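Local coordinates for beta-galactosidase (Bacillus circulans, PDB 4MAD), which probably hydrolyses terminal non-reducing beta-D-galactose residues of beta-D-galactosides, as a member of glycosyl hydrolase family 35, at residues 406-411 against 440-445. Numbering follows the deposited sequence.
Sequences YGKQAL and RLVVEL
Gly407, Gln409 and Leu411 each give and take one backbone hydrogen bond across to Leu445, Val443 and Leu441, so six backbone N-H...O hydrogen bonds join 406-411 to 440-445 in antiparallel register. In the central pair Gln409 N lies 2.9 Å from Val443 O, with 173° at the hydrogen, and Val443 N returns the bond to Gln409 O. Four of the six acceptors also receive a CA-H contact; Leu411 O, which accepts from Leu441 N, sits 3.2 Å from Arg440 CA. At the other end the ladder is distorted, because Tyr406 and Gly407 both face Leu445 in a classic beta bulge. Leu445 O accepts from Gly407 N at 2.9 Å, whereas Tyr406 N approaches it at too poor an angle to bond. Tyr406 O accepts from within its own segment: a bend at chi2 (-72°) folds the Gln409 side chain back, and NE2 reaches Tyr406 O at 3.1 Å, coming from above the carbonyl plane. Strand 440-445 is an outermost strand of a four-stranded antiparallel sheet in the first all-beta domain, next to strand 409-417, whose Ala410 forms backbone hydrogen bonds with Gly481; Tyr406 OH is hydrogen-bonded to Gln483 NE2. On the face shared by Lys408 and Val442, the lysine and Glu444 run side by side; Lys408 NZ meets the syn lone pair of Glu444 OE2 at 2.6 Å in an exposed salt bridge. Leu411 and Val443 pack on the other face.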
ATOM      1  N   TYR A 406      39.819  -3.548 -16.992  1.00 25.00           N
ATOM      2  CA  TYR A 406      40.057  -2.671 -15.873  1.00 26.11           C
ATOM      3  C   TYR A 406      40.747  -3.330 -14.688  1.00 26.35           C
ATOM      4  O   TYR A 406      41.269  -2.662 -13.856  1.00 28.76           O
ATOM      5  CB  TYR A 406      38.768  -2.028 -15.402  1.00 25.63           C
ATOM      6  CG  TYR A 406      38.146  -0.992 -16.291  1.00 21.42           C
ATOM      7  CD1 TYR A 406      37.446   0.040 -15.763  1.00 16.96           C
ATOM      8  CD2 TYR A 406      38.290  -1.019 -17.634  1.00 21.33           C
ATOM      9  CE1 TYR A 406      36.878   0.967 -16.527  1.00 20.18           C
ATOM     10  CE2 TYR A 406      37.742  -0.064 -18.410  1.00 22.18           C
ATOM     11  CZ  TYR A 406      37.029   0.933 -17.857  1.00 20.95           C
ATOM     12  OH  TYR A 406      36.417   1.896 -18.587  1.00 20.72           O
ATOM     13  N   GLY A 407      40.687  -4.635 -14.591  1.00 25.61           N
ATOM     14  CA  GLY A 407      41.171  -5.285 -13.400  1.00 24.66           C
ATOM     15  C   GLY A 407      40.261  -5.152 -12.184  1.00 24.38           C
ATOM     16  O   GLY A 407      39.100  -5.038 -12.300  1.00 24.32           O
ATOM     17  N   LYS A 408      40.818  -5.225 -11.010  1.00 23.53           N
ATOM     18  CA  LYS A 408      40.012  -5.159  -9.838  1.00 25.78           C
ATOM     19  C   LYS A 408      39.508  -3.739  -9.645  1.00 26.93           C
ATOM     20  O   LYS A 408      40.294  -2.810  -9.632  1.00 26.41           O
ATOM     21  CB  LYS A 408      40.868  -5.568  -8.672  1.00 28.50           C
ATOM     22  CG  LYS A 408      40.339  -5.243  -7.351  1.00 33.79           C
ATOM     23  CD  LYS A 408      41.357  -5.529  -6.330  1.00 44.79           C
ATOM     24  CE  LYS A 408      40.887  -6.599  -5.442  1.00 48.27           C
ATOM     25  NZ  LYS A 408      41.163  -7.918  -6.025  1.00 51.10           N
ATOM     26  N   GLN A 409      38.197  -3.598  -9.536  1.00 24.37           N
ATOM     27  CA  GLN A 409      37.558  -2.313  -9.348  1.00 24.95           C
ATOM     28  C   GLN A 409      36.462  -2.356  -8.298  1.00 24.66           C
ATOM     29  O   GLN A 409      35.869  -3.343  -8.112  1.00 25.94           O
ATOM     30  CB  GLN A 409      36.921  -1.848 -10.636  1.00 23.81           C
ATOM     31  CG  GLN A 409      37.879  -1.662 -11.746  1.00 23.43           C
ATOM     32  CD  GLN A 409      38.740  -0.446 -11.553  1.00 22.84           C
ATOM     33  OE1 GLN A 409      38.299   0.505 -11.030  1.00 26.60           O
ATOM     34  NE2 GLN A 409      39.961  -0.498 -11.995  1.00 25.32           N
ATOM     35  N   ALA A 410      36.210  -1.238  -7.667  1.00 24.22           N
ATOM     36  CA  ALA A 410      35.076  -1.095  -6.825  1.00 21.92           C
ATOM     37  C   ALA A 410      33.950  -0.553  -7.657  1.00 21.40           C
ATOM     38  O   ALA A 410      34.068   0.487  -8.237  1.00 22.44           O
ATOM     39  CB  ALA A 410      35.349  -0.182  -5.737  1.00 24.02           C
ATOM     40  N   LEU A 411      32.873  -1.302  -7.703  1.00 19.87           N
ATOM     41  CA  LEU A 411      31.695  -0.874  -8.408  1.00 18.83           C
ATOM     42  C   LEU A 411      30.780  -0.184  -7.436  1.00 22.29           C
ATOM     43  O   LEU A 411      30.472  -0.720  -6.434  1.00 23.60           O
ATOM     44  CB  LEU A 411      30.951  -2.055  -8.964  1.00 20.43           C
ATOM     45  CG  LEU A 411      29.828  -1.704  -9.924  1.00 22.07           C
ATOM     46  CD1 LEU A 411      29.939  -2.548 -11.094  1.00 33.26           C
ATOM     47  CD2 LEU A 411      28.546  -1.935  -9.321  1.00 28.11           C
ATOM     48  N   ARG A 440      28.373  -0.722  -2.752  1.00 31.82           N
ATOM     49  CA  ARG A 440      29.636  -1.014  -3.375  1.00 32.19           C
ATOM     50  C   ARG A 440      29.881  -2.527  -3.450  1.00 31.67           C
ATOM     51  O   ARG A 440      29.634  -3.213  -2.513  1.00 28.17           O
ATOM     52  CB  ARG A 440      30.759  -0.429  -2.536  1.00 31.66           C
ATOM     53  CG  ARG A 440      31.705   0.372  -3.279  1.00 42.09           C
ATOM     54  CD  ARG A 440      32.992   0.556  -2.512  1.00 49.96           C
ATOM     55  NE  ARG A 440      32.695   1.075  -1.211  1.00 55.43           N
ATOM     56  CZ  ARG A 440      33.536   1.174  -0.204  1.00 58.75           C
ATOM     57  NH1 ARG A 440      34.797   0.808  -0.318  1.00 61.02           N
ATOM     58  NH2 ARG A 440      33.098   1.657   0.923  1.00 60.68           N
ATOM     59  N   LEU A 441      30.410  -3.003  -4.565  1.00 28.78           N
ATOM     60  CA  LEU A 441      30.932  -4.366  -4.669  1.00 28.94           C
ATOM     61  C   LEU A 441      32.295  -4.373  -5.309  1.00 27.90           C
ATOM     62  O   LEU A 441      32.567  -3.537  -6.079  1.00 29.63           O
ATOM     63  CB  LEU A 441      30.075  -5.192  -5.589  1.00 28.35           C
ATOM     64  CG  LEU A 441      28.745  -5.675  -5.111  1.00 32.68           C
ATOM     65  CD1 LEU A 441      28.033  -6.354  -6.183  1.00 29.04           C
ATOM     66  CD2 LEU A 441      28.898  -6.553  -3.942  1.00 30.29           C
ATOM     67  N   VAL A 442      33.093  -5.381  -5.063  1.00 27.17           N
ATOM     68  CA  VAL A 442      34.352  -5.519  -5.776  1.00 27.73           C
ATOM     69  C   VAL A 442      34.175  -6.428  -6.976  1.00 29.12           C
ATOM     70  O   VAL A 442      33.729  -7.500  -6.865  1.00 29.05           O
ATOM     71  CB  VAL A 442      35.464  -6.060  -4.869  1.00 30.44           C
ATOM     72  CG1 VAL A 442      36.694  -6.319  -5.596  1.00 30.46           C
ATOM     73  CG2 VAL A 442      35.687  -5.175  -3.726  1.00 32.86           C
ATOM     74  N   VAL A 443      34.525  -5.957  -8.149  1.00 28.56           N
ATOM     75  CA  VAL A 443      34.493  -6.776  -9.333  1.00 30.16           C
ATOM     76  C   VAL A 443      35.869  -6.918  -9.925  1.00 32.58           C
ATOM     77  O   VAL A 443      36.708  -6.121  -9.657  1.00 32.73           O
ATOM     78  CB  VAL A 443      33.604  -6.218 -10.365  1.00 28.33           C
ATOM     79  CG1 VAL A 443      32.218  -6.141  -9.834  1.00 30.82           C
ATOM     80  CG2 VAL A 443      34.079  -4.914 -10.773  1.00 27.34           C
ATOM     81  N   GLU A 444      36.090  -7.977 -10.688  1.00 33.39           N
ATOM     82  CA  GLU A 444      37.333  -8.184 -11.376  1.00 33.72           C
ATOM     83  C   GLU A 444      37.092  -8.262 -12.860  1.00 33.09           C
ATOM     84  O   GLU A 444      36.551  -9.225 -13.321  1.00 34.16           O
ATOM     85  CB  GLU A 444      37.934  -9.487 -10.954  1.00 34.65           C
ATOM     86  CG  GLU A 444      38.117  -9.596  -9.516  1.00 43.25           C
ATOM     87  CD  GLU A 444      39.323  -8.872  -9.084  1.00 54.11           C
ATOM     88  OE1 GLU A 444      39.944  -8.279  -9.946  1.00 57.59           O
ATOM     89  OE2 GLU A 444      39.676  -8.912  -7.906  1.00 57.76           O
ATOM     90  N   LEU A 445      37.505  -7.246 -13.588  1.00 28.71           N
ATOM     91  CA  LEU A 445      37.247  -7.172 -14.990  1.00 27.61           C
ATOM     92  C   LEU A 445      38.488  -7.516 -15.763  1.00 30.26           C
ATOM     93  O   LEU A 445      39.274  -6.667 -16.059  1.00 27.06           O
ATOM     94  CB  LEU A 445      36.824  -5.775 -15.327  1.00 26.16           C
ATOM     95  CG  LEU A 445      35.643  -5.398 -14.468  1.00 28.34           C
ATOM     96  CD1 LEU A 445      35.348  -4.001 -14.566  1.00 30.08           C
ATOM     97  CD2 LEU A 445      34.502  -6.195 -14.907  1.00 28.94           C
TER